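Local coordinates for kinesin-like protein (Caenorhabditis elegans, PDB 5X3E) that probably hydrolyses ATP to drive movement along microtubules, as a motor of the kinesin-6 family, and is captured here in its nucleotide-free state, at residues A[115-120]-A[393-398]; A[125-130]-A[290-295]; A[161-164]-A[170-173]; A[306-309]-A[314-317]; A[370-375]-A[380-385]. One frame throughout, in Å; residues are numbered along the deposited sequence.

Contact 1 of 5, residues A[115-120]-A[393-398]. With SO4 (sulfate ion), chain M.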
# COMPACT_ATOMS: atom_id res chain seq x y z
N LEU A 115 0.11 -5.07 -4.24
CA LEU A 115 -0.13 -3.63 -4.29
C LEU A 115 -1.61 -3.36 -4.08
O LEU A 115 -2.45 -3.99 -4.73
CB LEU A 115 0.35 -3.04 -5.62
CG LEU A 115 0.03 -1.57 -5.92
CD1 LEU A 115 0.59 -0.66 -4.85
CD2 LEU A 115 0.61 -1.20 -7.28
N LEU A 116 -1.93 -2.42 -3.19
CA LEU A 116 -3.31 -2.09 -2.88
C LEU A 116 -3.49 -0.58 -2.87
O LEU A 116 -2.78 0.13 -2.15
CB LEU A 116 -3.73 -2.69 -1.53
CG LEU A 116 -5.21 -2.78 -1.17
CD1 LEU A 116 -5.33 -3.83 -0.11
CD2 LEU A 116 -5.79 -1.47 -0.64
N PHE A 117 -4.43 -0.09 -3.67
CA PHE A 117 -4.81 1.32 -3.72
C PHE A 117 -6.17 1.52 -3.07
O PHE A 117 -7.06 0.67 -3.17
CB PHE A 117 -4.91 1.84 -5.16
CG PHE A 117 -3.64 1.78 -5.94
CD1 PHE A 117 -2.67 2.77 -5.80
CD2 PHE A 117 -3.43 0.77 -6.86
CE1 PHE A 117 -1.51 2.73 -6.53
CE2 PHE A 117 -2.27 0.73 -7.60
CZ PHE A 117 -1.30 1.71 -7.44
N THR A 118 -6.34 2.67 -2.42
CA THR A 118 -7.66 3.21 -2.11
C THR A 118 -7.86 4.47 -2.93
O THR A 118 -7.02 5.38 -2.89
CB THR A 118 -7.84 3.49 -0.61
OG1 THR A 118 -6.80 4.36 -0.14
CG2 THR A 118 -7.82 2.20 0.19
N TYR A 119 -8.95 4.52 -3.70
CA TYR A 119 -9.23 5.59 -4.64
C TYR A 119 -10.58 6.22 -4.31
O TYR A 119 -11.47 5.56 -3.77
CB TYR A 119 -9.23 5.06 -6.07
CG TYR A 119 -9.44 6.10 -7.14
CD1 TYR A 119 -8.37 6.74 -7.74
CD2 TYR A 119 -10.72 6.44 -7.56
CE1 TYR A 119 -8.56 7.69 -8.72
CE2 TYR A 119 -10.92 7.39 -8.54
CZ TYR A 119 -9.83 8.02 -9.11
OH TYR A 119 -10.02 8.97 -10.09
N GLY A 120 -10.74 7.50 -4.63
CA GLY A 120 -12.03 8.14 -4.49
C GLY A 120 -11.90 9.62 -4.17
O GLY A 120 -10.81 10.18 -4.15
N HIS A 393 5.37 5.54 -12.24
CA HIS A 393 6.73 5.03 -12.41
C HIS A 393 7.15 4.17 -11.24
O HIS A 393 7.79 3.12 -11.41
CB HIS A 393 7.68 6.22 -12.60
CG HIS A 393 9.07 5.84 -13.02
ND1 HIS A 393 10.15 6.65 -12.76
CD2 HIS A 393 9.54 4.77 -13.69
CE1 HIS A 393 11.24 6.08 -13.24
NE2 HIS A 393 10.90 4.93 -13.81
N LEU A 394 6.78 4.58 -10.02
CA LEU A 394 7.15 3.83 -8.82
C LEU A 394 6.56 2.43 -8.80
O LEU A 394 7.14 1.52 -8.19
CB LEU A 394 6.71 4.61 -7.59
CG LEU A 394 7.01 4.03 -6.21
CD1 LEU A 394 8.50 3.81 -6.03
CD2 LEU A 394 6.46 4.95 -5.13
N PHE A 395 5.43 2.21 -9.48
CA PHE A 395 4.80 0.89 -9.53
C PHE A 395 4.91 0.27 -10.92
O PHE A 395 4.01 -0.46 -11.35
CB PHE A 395 3.35 0.99 -9.07
CG PHE A 395 3.20 1.60 -7.71
CD1 PHE A 395 3.77 1.00 -6.60
CD2 PHE A 395 2.53 2.80 -7.54
CE1 PHE A 395 3.66 1.57 -5.34
CE2 PHE A 395 2.41 3.38 -6.29
CZ PHE A 395 2.98 2.76 -5.19
N LYS A 396 6.01 0.55 -11.62
CA LYS A 396 6.23 -0.01 -12.95
C LYS A 396 6.15 -1.53 -12.94
O LYS A 396 5.50 -2.13 -13.80
CB LYS A 396 7.58 0.47 -13.49
CG LYS A 396 8.14 -0.38 -14.62
CD LYS A 396 9.57 -0.01 -14.93
CE LYS A 396 10.41 -1.24 -15.27
NZ LYS A 396 11.86 -0.94 -15.32
N ASN A 397 6.81 -2.17 -11.97
CA ASN A 397 6.84 -3.63 -11.92
C ASN A 397 5.43 -4.21 -11.86
O ASN A 397 5.09 -5.13 -12.61
CB ASN A 397 7.68 -4.10 -10.74
CG ASN A 397 9.09 -3.55 -10.77
OD1 ASN A 397 9.53 -2.86 -9.85
ND2 ASN A 397 9.81 -3.83 -11.85
N TYR A 398 4.60 -3.69 -10.95
CA TYR A 398 3.22 -4.16 -10.83
C TYR A 398 2.44 -3.92 -12.11
O TYR A 398 1.73 -4.81 -12.60
CB TYR A 398 2.54 -3.47 -9.65
CG TYR A 398 3.12 -3.78 -8.29
CD1 TYR A 398 4.02 -2.91 -7.68
CD2 TYR A 398 2.77 -4.94 -7.60
CE1 TYR A 398 4.55 -3.18 -6.43
CE2 TYR A 398 3.30 -5.22 -6.35
CZ TYR A 398 4.19 -4.34 -5.77
OH TYR A 398 4.72 -4.61 -4.53
S SO4 M . 13.74 3.43 -15.08
O1 SO4 M . 14.23 3.71 -13.73
O2 SO4 M . 12.66 2.45 -15.04
O3 SO4 M . 13.27 4.67 -15.68
O4 SO4 M . 14.83 2.89 -15.89

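Contact 2 of 5, residues A[125-130]-A[290-295]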
# COMPACT_ATOMS: atom_id res chain seq x y z
N GLY A 125 -14.65 7.77 2.40
CA GLY A 125 -14.32 6.61 3.19
C GLY A 125 -12.98 6.00 2.83
O GLY A 125 -12.65 4.90 3.30
N LYS A 126 -12.19 6.71 2.01
CA LYS A 126 -10.89 6.22 1.57
C LYS A 126 -9.91 6.08 2.73
O LYS A 126 -9.25 5.04 2.89
CB LYS A 126 -10.37 7.17 0.49
CG LYS A 126 -8.92 7.10 0.14
CD LYS A 126 -8.55 8.35 -0.65
CE LYS A 126 -9.51 8.54 -1.81
NZ LYS A 126 -9.91 9.96 -1.95
N THR A 127 -9.79 7.11 3.56
CA THR A 127 -8.93 7.03 4.75
C THR A 127 -9.55 6.10 5.79
O THR A 127 -8.83 5.36 6.48
CB THR A 127 -8.71 8.43 5.34
OG1 THR A 127 -7.94 9.22 4.41
CG2 THR A 127 -7.98 8.36 6.68
N TYR A 128 -10.88 6.10 5.92
CA TYR A 128 -11.53 5.16 6.84
C TYR A 128 -11.24 3.72 6.44
O TYR A 128 -10.94 2.88 7.30
CB TYR A 128 -13.04 5.41 6.88
CG TYR A 128 -13.82 4.39 7.69
CD1 TYR A 128 -13.81 4.42 9.08
CD2 TYR A 128 -14.57 3.41 7.06
CE1 TYR A 128 -14.53 3.49 9.81
CE2 TYR A 128 -15.28 2.49 7.77
CZ TYR A 128 -15.26 2.53 9.15
OH TYR A 128 -15.98 1.59 9.86
N THR A 129 -11.32 3.42 5.15
CA THR A 129 -11.01 2.08 4.67
C THR A 129 -9.56 1.70 4.97
O THR A 129 -9.28 0.59 5.42
CB THR A 129 -11.28 1.99 3.17
OG1 THR A 129 -12.69 2.19 2.94
CG2 THR A 129 -10.84 0.65 2.61
N MET A 130 -8.63 2.63 4.74
CA MET A 130 -7.21 2.32 4.84
C MET A 130 -6.74 2.27 6.29
O MET A 130 -6.06 1.32 6.70
CB MET A 130 -6.38 3.34 4.05
CG MET A 130 -4.89 3.07 4.11
SD MET A 130 -4.41 1.62 3.16
CE MET A 130 -4.39 2.30 1.50
N LYS A 290 -1.69 19.64 5.79
CA LYS A 290 -1.90 19.15 4.44
C LYS A 290 -2.79 17.92 4.48
O LYS A 290 -2.55 16.99 5.26
CB LYS A 290 -0.56 18.82 3.77
CG LYS A 290 -0.68 18.37 2.33
CD LYS A 290 0.67 18.45 1.62
CE LYS A 290 1.70 17.54 2.28
NZ LYS A 290 3.02 17.63 1.59
N ASP A 291 -3.82 17.91 3.64
CA ASP A 291 -4.79 16.82 3.64
C ASP A 291 -4.24 15.60 2.92
O ASP A 291 -3.40 15.70 2.03
CB ASP A 291 -6.09 17.27 2.98
CG ASP A 291 -6.71 18.47 3.67
OD1 ASP A 291 -6.52 18.62 4.89
OD2 ASP A 291 -7.37 19.26 2.98
N SER A 292 -4.72 14.42 3.34
CA SER A 292 -4.34 13.19 2.67
C SER A 292 -4.87 13.14 1.25
O SER A 292 -4.38 12.36 0.43
CB SER A 292 -4.86 11.98 3.46
OG SER A 292 -6.28 11.98 3.52
N SER A 293 -5.87 13.97 0.94
CA SER A 293 -6.37 14.12 -0.41
C SER A 293 -5.44 14.93 -1.30
O SER A 293 -5.60 14.91 -2.52
CB SER A 293 -7.74 14.80 -0.37
OG SER A 293 -7.64 16.07 0.26
N ARG A 294 -4.47 15.64 -0.72
CA ARG A 294 -3.57 16.46 -1.51
C ARG A 294 -2.34 15.70 -1.99
O ARG A 294 -1.58 16.23 -2.81
CB ARG A 294 -3.13 17.68 -0.70
CG ARG A 294 -4.29 18.58 -0.26
CD ARG A 294 -3.83 19.65 0.73
NE ARG A 294 -2.88 20.59 0.14
CZ ARG A 294 -2.35 21.63 0.79
NH1 ARG A 294 -2.68 21.87 2.05
NH2 ARG A 294 -1.50 22.43 0.17
N SER A 295 -2.11 14.47 -1.52
CA SER A 295 -0.92 13.72 -1.90
C SER A 295 -1.21 12.23 -1.90
O SER A 295 -2.23 11.78 -1.37
CB SER A 295 0.25 14.02 -0.95
OG SER A 295 -0.07 13.67 0.38

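Contact 3 of 5, residues A[161-164]-A[170-173]. With SO4 (sulfate ion), chain O; SO4 (sulfate ion), chain G.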
# COMPACT_ATOMS: atom_id res chain seq x y z
N ILE A 161 20.38 -7.59 12.68
CA ILE A 161 20.99 -8.71 11.99
C ILE A 161 20.93 -8.48 10.49
O ILE A 161 21.97 -8.33 9.82
CB ILE A 161 20.32 -10.04 12.40
CG1 ILE A 161 20.50 -10.28 13.90
CG2 ILE A 161 20.91 -11.20 11.63
CD1 ILE A 161 19.53 -11.30 14.48
N PHE A 162 19.72 -8.43 9.93
CA PHE A 162 19.54 -7.82 8.63
C PHE A 162 19.65 -6.31 8.78
O PHE A 162 19.34 -5.75 9.83
CB PHE A 162 18.16 -8.15 8.05
CG PHE A 162 17.93 -9.61 7.79
CD1 PHE A 162 18.37 -10.19 6.61
CD2 PHE A 162 17.22 -10.39 8.69
CE1 PHE A 162 18.13 -11.53 6.35
CE2 PHE A 162 16.98 -11.72 8.44
CZ PHE A 162 17.44 -12.29 7.27
N TYR A 163 20.12 -5.64 7.72
CA TYR A 163 20.15 -4.18 7.73
C TYR A 163 20.23 -3.67 6.30
O TYR A 163 20.88 -4.29 5.45
CB TYR A 163 21.33 -3.66 8.57
CG TYR A 163 22.71 -4.01 8.06
CD1 TYR A 163 23.30 -5.23 8.36
CD2 TYR A 163 23.45 -3.09 7.32
CE1 TYR A 163 24.57 -5.54 7.91
CE2 TYR A 163 24.72 -3.39 6.87
CZ TYR A 163 25.27 -4.62 7.16
OH TYR A 163 26.53 -4.92 6.71
N PRO A 164 19.61 -2.53 6.01
CA PRO A 164 19.60 -2.00 4.64
C PRO A 164 20.98 -1.57 4.19
O PRO A 164 21.76 -1.00 4.95
CB PRO A 164 18.66 -0.78 4.74
CG PRO A 164 17.96 -0.91 6.05
CD PRO A 164 18.87 -1.66 6.95
N PHE A 170 19.95 -5.63 1.25
CA PHE A 170 20.08 -5.92 2.67
C PHE A 170 21.32 -6.77 2.92
O PHE A 170 21.64 -7.65 2.12
CB PHE A 170 18.83 -6.62 3.23
CG PHE A 170 17.62 -5.73 3.29
CD1 PHE A 170 17.34 -4.98 4.43
CD2 PHE A 170 16.78 -5.61 2.20
CE1 PHE A 170 16.25 -4.14 4.47
CE2 PHE A 170 15.68 -4.77 2.24
CZ PHE A 170 15.41 -4.03 3.37
N GLU A 171 22.00 -6.52 4.03
CA GLU A 171 23.16 -7.29 4.43
C GLU A 171 22.89 -7.97 5.77
O GLU A 171 21.82 -7.79 6.36
CB GLU A 171 24.41 -6.41 4.52
CG GLU A 171 24.80 -5.72 3.24
CD GLU A 171 25.19 -6.68 2.14
OE1 GLU A 171 25.63 -7.80 2.46
OE2 GLU A 171 25.05 -6.32 0.95
N ILE A 172 23.85 -8.76 6.23
CA ILE A 172 23.70 -9.56 7.44
C ILE A 172 24.94 -9.40 8.32
O ILE A 172 26.05 -9.72 7.90
CB ILE A 172 23.47 -11.05 7.11
CG1 ILE A 172 22.19 -11.20 6.28
CG2 ILE A 172 23.40 -11.87 8.39
CD1 ILE A 172 22.01 -12.54 5.63
N ARG A 173 24.73 -8.92 9.55
CA ARG A 173 25.76 -8.86 10.58
C ARG A 173 25.89 -10.20 11.29
O ARG A 173 24.97 -11.02 11.28
CB ARG A 173 25.44 -7.79 11.62
CG ARG A 173 25.52 -6.37 11.14
CD ARG A 173 25.41 -5.42 12.30
NE ARG A 173 25.37 -4.04 11.84
CZ ARG A 173 24.27 -3.40 11.49
NH1 ARG A 173 23.10 -4.01 11.55
NH2 ARG A 173 24.33 -2.14 11.08
S SO4 O . 21.71 -0.17 10.60
O1 SO4 O . 21.06 -1.29 11.28
O2 SO4 O . 20.69 0.81 10.21
O3 SO4 O . 22.40 -0.65 9.41
O4 SO4 O . 22.68 0.46 11.49
S SO4 G . 18.95 -8.12 -1.38
O1 SO4 G . 19.03 -9.57 -1.22
O2 SO4 G . 17.72 -7.79 -2.07
O3 SO4 G . 19.00 -7.46 -0.08
O4 SO4 G . 20.09 -7.68 -2.18

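Contact 4 of 5, residues A[306-309]-A[314-317]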
# COMPACT_ATOMS: atom_id res chain seq x y z
N ALA A 306 15.78 -14.84 4.74
CA ALA A 306 17.03 -15.51 4.40
C ALA A 306 16.98 -16.93 4.95
O ALA A 306 16.32 -17.17 5.97
CB ALA A 306 18.26 -14.78 4.95
N PRO A 307 17.66 -17.88 4.30
CA PRO A 307 17.64 -19.27 4.77
C PRO A 307 18.12 -19.39 6.21
O PRO A 307 19.16 -18.83 6.58
CB PRO A 307 18.58 -19.99 3.80
CG PRO A 307 18.53 -19.17 2.56
CD PRO A 307 18.34 -17.74 3.01
N ARG A 308 17.37 -20.14 7.01
CA ARG A 308 17.74 -20.34 8.41
C ARG A 308 19.01 -21.17 8.51
O ARG A 308 19.19 -22.15 7.78
CB ARG A 308 16.62 -21.02 9.18
CG ARG A 308 16.96 -21.15 10.65
CD ARG A 308 15.86 -21.75 11.50
NE ARG A 308 16.30 -21.85 12.88
CZ ARG A 308 15.62 -22.45 13.85
NH1 ARG A 308 14.44 -23.01 13.57
NH2 ARG A 308 16.10 -22.49 15.08
N ALA A 309 19.89 -20.78 9.42
CA ALA A 309 21.15 -21.49 9.62
C ALA A 309 20.94 -22.71 10.50
O ALA A 309 20.23 -22.67 11.50
CB ALA A 309 22.19 -20.56 10.24
N SER A 314 20.20 -20.92 18.15
CA SER A 314 19.49 -19.67 17.98
C SER A 314 18.74 -19.67 16.65
O SER A 314 18.84 -20.60 15.85
CB SER A 314 20.45 -18.48 18.07
OG SER A 314 21.42 -18.53 17.04
N VAL A 315 17.96 -18.62 16.44
CA VAL A 315 17.27 -18.38 15.19
C VAL A 315 18.08 -17.33 14.44
O VAL A 315 18.09 -16.16 14.82
CB VAL A 315 15.83 -17.91 15.42
CG1 VAL A 315 15.12 -17.71 14.09
CG2 VAL A 315 15.10 -18.91 16.29
N TYR A 316 18.79 -17.75 13.40
CA TYR A 316 19.73 -16.87 12.73
C TYR A 316 19.80 -17.24 11.26
O TYR A 316 19.67 -18.42 10.91
CB TYR A 316 21.12 -16.96 13.37
CG TYR A 316 21.86 -15.65 13.34
CD1 TYR A 316 21.61 -14.67 14.30
CD2 TYR A 316 22.82 -15.38 12.37
CE1 TYR A 316 22.27 -13.46 14.28
CE2 TYR A 316 23.49 -14.17 12.34
CZ TYR A 316 23.21 -13.22 13.30
OH TYR A 316 23.86 -12.02 13.29
N PRO A 317 20.00 -16.27 10.38
CA PRO A 317 20.16 -16.58 8.95
C PRO A 317 21.56 -17.09 8.65
O PRO A 317 22.52 -16.88 9.40
CB PRO A 317 19.92 -15.23 8.27
CG PRO A 317 20.40 -14.24 9.28
CD PRO A 317 19.99 -14.82 10.62
O HOH W 1 18.81 -20.76 13.18

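Contact 5 of 5, residues A[370-375]-A[380-385]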
# COMPACT_ATOMS: atom_id res chain seq x y z
N LEU A 370 -2.64 -2.75 -18.69
CA LEU A 370 -2.34 -3.98 -17.94
C LEU A 370 -3.39 -5.05 -18.20
O LEU A 370 -3.06 -6.22 -18.38
CB LEU A 370 -2.25 -3.68 -16.44
CG LEU A 370 -2.09 -4.91 -15.54
CD1 LEU A 370 -0.81 -5.65 -15.85
CD2 LEU A 370 -2.14 -4.51 -14.08
N ARG A 371 -4.67 -4.66 -18.21
CA ARG A 371 -5.73 -5.62 -18.46
C ARG A 371 -5.62 -6.24 -19.84
O ARG A 371 -5.79 -7.45 -20.01
CB ARG A 371 -7.09 -4.96 -18.29
CG ARG A 371 -7.55 -4.81 -16.85
CD ARG A 371 -8.70 -3.84 -16.79
NE ARG A 371 -9.27 -3.72 -15.46
CZ ARG A 371 -9.96 -2.67 -15.04
NH1 ARG A 371 -10.15 -1.64 -15.86
NH2 ARG A 371 -10.45 -2.64 -13.81
N ARG A 372 -5.34 -5.42 -20.86
CA ARG A 372 -5.24 -5.95 -22.21
C ARG A 372 -4.06 -6.89 -22.33
O ARG A 372 -4.14 -7.92 -23.02
CB ARG A 372 -5.12 -4.81 -23.22
CG ARG A 372 -6.22 -3.77 -23.14
CD ARG A 372 -6.11 -2.76 -24.27
NE ARG A 372 -6.98 -1.61 -24.07
CZ ARG A 372 -6.54 -0.41 -23.70
NH1 ARG A 372 -5.24 -0.21 -23.52
NH2 ARG A 372 -7.40 0.59 -23.53
N ASN A 373 -2.94 -6.56 -21.68
CA ASN A 373 -1.78 -7.43 -21.73
C ASN A 373 -2.05 -8.78 -21.07
O ASN A 373 -1.52 -9.80 -21.51
CB ASN A 373 -0.57 -6.76 -21.08
CG ASN A 373 0.02 -5.64 -21.92
OD1 ASN A 373 -0.07 -5.66 -23.15
ND2 ASN A 373 0.64 -4.68 -21.27
N GLN A 374 -2.89 -8.80 -20.03
CA GLN A 374 -3.15 -10.06 -19.35
C GLN A 374 -3.98 -11.02 -20.20
O GLN A 374 -4.02 -12.21 -19.89
CB GLN A 374 -3.86 -9.80 -18.02
CG GLN A 374 -2.97 -9.15 -16.96
CD GLN A 374 -3.74 -8.68 -15.74
OE1 GLN A 374 -4.93 -8.39 -15.81
NE2 GLN A 374 -3.05 -8.61 -14.60
N LYS A 375 -4.62 -10.53 -21.26
CA LYS A 375 -5.37 -11.38 -22.17
C LYS A 375 -4.60 -11.69 -23.45
O LYS A 375 -5.03 -12.56 -24.21
CB LYS A 375 -6.71 -10.73 -22.52
CG LYS A 375 -7.52 -10.27 -21.33
CD LYS A 375 -8.68 -9.39 -21.77
CE LYS A 375 -9.43 -8.81 -20.58
NZ LYS A 375 -10.51 -7.87 -21.00
N ASN A 380 3.38 -9.23 -29.05
CA ASN A 380 2.27 -8.36 -29.42
C ASN A 380 1.58 -7.73 -28.21
O ASN A 380 0.38 -7.46 -28.24
CB ASN A 380 1.24 -9.10 -30.29
CG ASN A 380 1.69 -9.25 -31.73
OD1 ASN A 380 2.41 -8.40 -32.25
ND2 ASN A 380 1.26 -10.32 -32.38
N LEU A 381 2.32 -7.51 -27.12
CA LEU A 381 1.75 -6.83 -25.97
C LEU A 381 2.24 -5.39 -25.94
O LEU A 381 3.38 -5.10 -26.33
CB LEU A 381 2.09 -7.56 -24.66
CG LEU A 381 3.50 -7.99 -24.23
CD1 LEU A 381 4.41 -6.81 -23.89
CD2 LEU A 381 3.41 -8.95 -23.05
N GLU A 382 1.38 -4.48 -25.49
CA GLU A 382 1.63 -3.06 -25.63
C GLU A 382 2.30 -2.44 -24.41
O GLU A 382 2.15 -2.92 -23.28
CB GLU A 382 0.34 -2.30 -25.95
CG GLU A 382 -0.87 -2.71 -25.14
CD GLU A 382 -2.09 -1.92 -25.54
OE1 GLU A 382 -1.93 -0.83 -26.14
OE2 GLU A 382 -3.22 -2.38 -25.27
N GLN A 383 3.03 -1.37 -24.66
CA GLN A 383 3.81 -0.68 -23.64
C GLN A 383 2.89 -0.04 -22.61
O GLN A 383 1.83 0.50 -22.94
CB GLN A 383 4.70 0.38 -24.29
CG GLN A 383 5.50 1.24 -23.33
CD GLN A 383 6.62 0.48 -22.65
OE1 GLN A 383 6.76 0.53 -21.42
NE2 GLN A 383 7.42 -0.22 -23.43
N VAL A 384 3.30 -0.11 -21.34
CA VAL A 384 2.59 0.56 -20.25
C VAL A 384 3.18 1.96 -20.11
O VAL A 384 4.40 2.09 -19.92
CB VAL A 384 2.73 -0.22 -18.94
CG1 VAL A 384 1.98 0.48 -17.82
CG2 VAL A 384 2.22 -1.64 -19.12
N PRO A 385 2.37 3.02 -20.22
CA PRO A 385 2.88 4.40 -20.18
C PRO A 385 3.22 4.86 -18.76
O PRO A 385 2.78 5.91 -18.29
CB PRO A 385 1.72 5.20 -20.79
CG PRO A 385 0.50 4.41 -20.42
CD PRO A 385 0.92 2.97 -20.48

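Contact 1 of 5, residues A[115-120]-A[393-398]
Leu115 and Tyr398 bring the two backbones no closer than 7.4 Å between their CA atoms, and no hydrogen bond joins the segments, so side chains alone close this buried contact. Segment 115-120 is the central strand of the P-loop NTPase fold that runs into the putative Walker A loop; residues 393-398 break from one short helix and start another, with Phe395 at the N-cap position. Backbone bonds to strands 325-333 and 404-411 fix the central strand from both its edges.

Leu115 carries most of the contact by wedging between two rings. Its CB lies over a face of Tyr398, 3.7 Å from the ring centroid and 14° off the normal, a CH-pi contact. With CG anti to the backbone N (chi1 173°), the branch extends beyond that ring: CD1 sits 4.1 Å from the centroid of Phe395, over its face, while CD2 reaches CG of Tyr398 at 3.7 Å. Phe117 adds an offset edge-to-face pair, its edge turned to the face of Phe395, with centroids 5.6 Å apart and planes at 89°.

On the far side of the helical segment, a sulfate, probably from the crystallisation liquor, is held by weak bonds from His393 and Lys396; Arg387 and His248 also bond to it. The aromatic pair closes where Phe117 CE1 meets Phe395 CE2 at 4.0 Å.

Contact 2 of 5, residues A[125-130]-A[290-295]
Thr127 and Ser292 meet through their hydroxyls alone: Ser292 OG donates a weak hydrogen bond to Thr127 OG1 at 3.3 Å, and only 69 Å² is buried in all. The first torsions make this possible. On Thr127, chi1 of -66° sets OG1 beside the backbone N and opposite the carbonyl carbon, with CG2 anti to the backbone N; on Ser292, chi1 of 63° tucks OG between N and the carbonyl carbon. The two hydroxyls bridge backbones whose nearest CA atoms, of Thr127 and Ser292, are 8.0 Å apart.

Gly125, Lys126 and Thr127 match the Walker A pattern, and Ser292 opens the SSR sequence that kinesins carry in their first switch loop. Within the P-loop helix, Thr129 OG1 and Thr129 N grip Gly125 O from opposite faces of its carbonyl plane, each at 2.7 Å. The switch loop is tied elsewhere by the Arg294 to Glu352 salt bridge, and Lys126 NZ turns back to Gly120 O.

In ATP-like kinesin states the usual magnesium ligands are the P-loop threonine and the second serine of SSR, which makes Ser292 the neighbour of the probable ligand. One weak bond between two hydroxyls implies a loose, easily parted link between Thr127 and Ser292.

Contact 3 of 5, residues A[161-164]-A[170-173]
The Tyr163 ring is sandwiched: the Arg173 guanidinium covers one face and Glu171 CB lies over the other, while Ile161 O and Arg173 N sit at the ring's edge, in its plane. Arg173 CZ is 4.0 Å from the ring centroid and 22° off the normal, a cation-pi contact. At the guanidinium edge a sulfate, probably from the crystallisation liquor, takes a weak bond from Arg173 NH2 to O3 at 3.0 Å; Arg173 NH1 also bonds to Cys160 O.

These groups decorate a two-stranded beta hairpin, strands 162-165 and 169-172. Tyr163 and Glu171 form its hydrogen-bonded pair, Tyr163 N to Glu171 O at 3.1 Å and the straighter Glu171 N to Tyr163 O at 2.9 Å; Arg173 N to Ile161 O continues the pairing at 2.8 Å. Tyr163 CG sits between the backbone N and the carbonyl carbon (chi1 64°), and Arg173 runs extended from CG to NE; the two side chains cross at about a right angle, yet their flat groups are only 30° apart.

The other face of the hairpin is apolar. Phe162 CD1 packs on Ile172 CG1 at 4.0 Å, the two side chains lying side by side, and Phe170 lies beside Pro164, this face turning toward strands 213-225 and 296-307. Were Tyr163 an alanine, the guanidinium would probably lose its aromatic support and the Glu171 methylene carbons their cover.

The hairpin thus separates its chemistry by face: hydrophobic packing against the main sheet, and opposite it an Arg173 charge placed by the Tyr163 ring and Cys160 O, which the weakly bound sulfate probably offsets in part in the crystal.

Contact 4 of 5, residues A[306-309]-A[314-317]
Arg308 and Pro317 form a single backbone bridge with CA atoms 4.5 Å apart, the end-to-end directions of the segments differing by 137°. The contact sits where strand 296-307, in the central sheet of the kinesin motor domain (a P-loop NTPase fold), runs out into the long connection that returns, antiparallel, as strand 325-333. One strong bond marks it: Ala309 N to Tyr316 O at 2.8 Å, with an N-H...O angle of 168°, the donor nearly in line with the carbonyl. Pro317 CA comes close to Pro307 O as a CA-H...O contact.

Beside the bridge, the methyl of Ala306 touches Pro317 CB at 3.7 Å, and Phe162 of the neighbouring hairpin packs on both. The Tyr316 ring leads away from segment 306-309 toward that hairpin, where its OH is hydrogen-bonded to Arg173 O.

The Arg308 side chain leaves CA away from the partner segment, yet its fully extended chain (chi1 -177°, every later torsion also anti) carries the guanidinium back alongside Ser314 and Val315. Ser314 O lies at the edge of that group, in its plane, and takes a weak bond from NH2 at 3.4 Å; Val315 CG2 lies over one face at the NH2 end. Crystal neighbours touch several of these residues, so the lattice may influence the outer conformation. Water 1 fills the junction, accepting from Arg308 NE at 2.8 Å and from Tyr316 N at 3.0 Å, with Ala309 O (2.9 Å) and Ser314 O (2.7 Å) within hydrogen-bonding distance.

Contact 5 of 5, residues A[370-375]-A[380-385]
Asn373 pairs both ends of its side-chain amide with the backbone of Glu382. OD1 accepts from Glu382 N at 3.0 Å, and ND2 donates to Glu382 O at 3.1 Å with an N-H...O angle of 158°, in the plane of that carbonyl and close to the amide's own. The NH and CO of one residue are thus satisfied by one amide. Chi1 of -73°, which places CG opposite the carbonyl carbon, carries the amide off helix 350-375 toward the loop leading to helix 390-394. These elements correspond to the second-switch helix of kinesins and the loop after it, probably on the microtubule-facing side.

Val384 CG2 sits beside Asn373 ND2 at 4.0 Å. The charged pair is looser: Glu382 OE2, at the edge of the Arg372 guanidinium, takes a weak bond from NH1 at 3.4 Å within a salt bridge, the two planes 44° apart. Arg372 NH2 has a second, long and weak ion pair with Glu368.

A leucine at Asn373 is likely to leave both backbone groups of Glu382 without their mates on the helix. The two-bond amide grip probably limits how far the loop can move from the helix at this exposed site, and the salt bridge adds a weaker electrostatic tie.

Overall arrangement
From the N terminus, strand 114-119 opens contact 1, and the helix following its loop opens contact 2; the two touch where Lys126 NZ meets Gly120 O. Contact 3 closes a short hairpin within the span of contact 2, which ends in the loop before strand 296-307. Contact 4 then closes the turn beyond that strand and touches contact 3 through Tyr316 and Phe162. Contact 5 joins the end of helix 350-375 to its following loop. Residues 393-398 finally close contact 1, whose span encloses the other four; Tyr398 O there touches Leu370 CD2 of contact 5, linking helix 350-375 to the helical segment on the central strand. No spans cross. Contacts 3 and 4 lie across the chain's centre from contact 2.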